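Local coordinates for protein MlnE (Bacillus amyloliquefaciens subsp. plantarum, PDB 5D2E) that probably reduces the beta-keto group of polyketide intermediates with NADPH, as the N-terminal B-type ketoreductase part of a macrolactin assembly-line protein, at residues 192-195 with 196-200. Residues are numbered along the deposited sequence; the frame is centred on the assembly and turned at random.
Sequences ESFL and KTVQA
Glu192 and Lys196, one helical turn apart, run side by side and join in a weak salt bridge, OE2 of Glu192 lying 3.4 Å from NZ of Lys196. The lysine CG sits beside its own backbone N (chi1 -80°) and passes Glu192 O, and the extended chain carries NZ back to the carboxylate, which Glu192 sends out with CG anti to its N (chi1 178°). The stronger partners lie outside the pair: Glu192 OE1 forms a salt bridge with Arg253, and Lys196 NZ donates to the carbonyl of Val412.

The backbone bonds are mostly i to i+4, regular from Lys196, Val198 and Gln199 back to Glu192, Phe194 and Leu195. At Thr197 the turn is less regular, its N dividing weakly between Ser193 O and Phe194 O.

Among the apolar groups, CG2 of Val198 meets the Phe194 ring obliquely, 3.7 Å from CE2. Phe194 also packs on Leu152 and Leu155 of helix 141-164, while Leu195 and Val198 share Phe159 of that helix and Cys207 of strand 205-214. Ser193 and Thr197 face helix 419-437, which carries the NADP-binding Tyr421. Helix 186-201 is the crossover between parallel strands 171-180 and 205-214 in the Rossmann-like structural subdomain of the ketoreductase, packed against the NADP-binding half.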
loop_
_atom_site.group_PDB
_atom_site.type_symbol
_atom_site.label_atom_id
_atom_site.label_comp_id
_atom_site.label_asym_id
_atom_site.label_seq_id
_atom_site.Cartn_x
_atom_site.Cartn_y
_atom_site.Cartn_z
ATOM N N GLU A 192 -3.317 -6.050 3.406
ATOM C CA GLU A 192 -4.438 -5.562 4.123
ATOM C C GLU A 192 -5.317 -4.638 3.236
ATOM O O GLU A 192 -6.530 -4.738 3.285
ATOM C CB GLU A 192 -3.984 -4.774 5.338
ATOM C CG GLU A 192 -5.132 -4.171 6.135
ATOM C CD GLU A 192 -4.716 -2.942 6.965
ATOM O OE1 GLU A 192 -3.567 -2.441 6.811
ATOM O OE2 GLU A 192 -5.553 -2.478 7.773
ATOM N N SER A 193 -4.672 -3.760 2.459
ATOM C CA SER A 193 -5.368 -2.794 1.565
ATOM C C SER A 193 -6.133 -3.559 0.487
ATOM O O SER A 193 -7.245 -3.253 0.219
ATOM C CB SER A 193 -4.346 -1.918 0.886
ATOM O OG SER A 193 -3.578 -1.197 1.806
ATOM N N PHE A 194 -5.552 -4.645 -0.047
ATOM C CA PHE A 194 -6.243 -5.537 -0.995
ATOM C C PHE A 194 -7.455 -6.193 -0.320
ATOM O O PHE A 194 -8.555 -6.197 -0.875
ATOM C CB PHE A 194 -5.217 -6.583 -1.493
ATOM C CG PHE A 194 -5.740 -7.568 -2.450
ATOM C CD1 PHE A 194 -5.780 -7.261 -3.813
ATOM C CD2 PHE A 194 -6.160 -8.809 -2.015
ATOM C CE1 PHE A 194 -6.301 -8.160 -4.714
ATOM C CE2 PHE A 194 -6.668 -9.727 -2.907
ATOM C CZ PHE A 194 -6.737 -9.384 -4.261
ATOM N N LEU A 195 -7.262 -6.781 0.850
ATOM C CA LEU A 195 -8.349 -7.510 1.512
ATOM C C LEU A 195 -9.525 -6.619 1.882
ATOM O O LEU A 195 -10.708 -7.041 1.819
ATOM C CB LEU A 195 -7.838 -8.204 2.795
ATOM C CG LEU A 195 -6.763 -9.280 2.582
ATOM C CD1 LEU A 195 -6.135 -9.719 3.882
ATOM C CD2 LEU A 195 -7.388 -10.472 1.868
ATOM N N LYS A 196 -9.239 -5.418 2.318
ATOM C CA LYS A 196 -10.310 -4.469 2.656
ATOM C C LYS A 196 -11.135 -4.224 1.414
ATOM O O LYS A 196 -12.337 -4.083 1.494
ATOM C CB LYS A 196 -9.748 -3.116 3.074
ATOM C CG LYS A 196 -9.256 -3.063 4.489
ATOM C CD LYS A 196 -8.738 -1.640 4.713
ATOM C CE LYS A 196 -8.758 -1.296 6.166
ATOM N NZ LYS A 196 -7.695 -0.282 6.316
ATOM N N THR A 197 -10.491 -4.184 0.258
ATOM C CA THR A 197 -11.304 -3.931 -0.967
ATOM C C THR A 197 -12.038 -5.183 -1.455
ATOM O O THR A 197 -13.173 -5.084 -1.882
ATOM C CB THR A 197 -10.696 -2.947 -2.019
ATOM O OG1 THR A 197 -11.153 -3.152 -3.427
ATOM C CG2 THR A 197 -9.293 -2.643 -1.821
ATOM N N VAL A 198 -11.442 -6.373 -1.286
ATOM C CA VAL A 198 -12.213 -7.631 -1.538
ATOM C C VAL A 198 -13.498 -7.610 -0.707
ATOM O O VAL A 198 -14.605 -7.935 -1.201
ATOM C CB VAL A 198 -11.370 -8.873 -1.196
ATOM C CG1 VAL A 198 -12.215 -10.132 -1.104
ATOM C CG2 VAL A 198 -10.235 -8.996 -2.195
ATOM N N GLN A 199 -13.358 -7.272 0.571
ATOM C CA GLN A 199 -14.494 -7.256 1.438
ATOM C C GLN A 199 -15.553 -6.209 0.966
ATOM O O GLN A 199 -16.739 -6.451 1.089
ATOM C CB GLN A 199 -14.093 -6.993 2.876
ATOM C CG GLN A 199 -15.214 -7.291 3.854
ATOM C CD GLN A 199 -14.826 -7.356 5.320
ATOM O OE1 GLN A 199 -15.619 -7.061 6.176
ATOM N NE2 GLN A 199 -13.646 -7.718 5.608
ATOM N N ALA A 200 -15.108 -5.063 0.446
ATOM C CA ALA A 200 -16.064 -4.043 -0.043
ATOM C C ALA A 200 -16.767 -4.561 -1.292
ATOM O O ALA A 200 -17.942 -4.303 -1.494
ATOM C CB ALA A 200 -15.349 -2.751 -0.339
#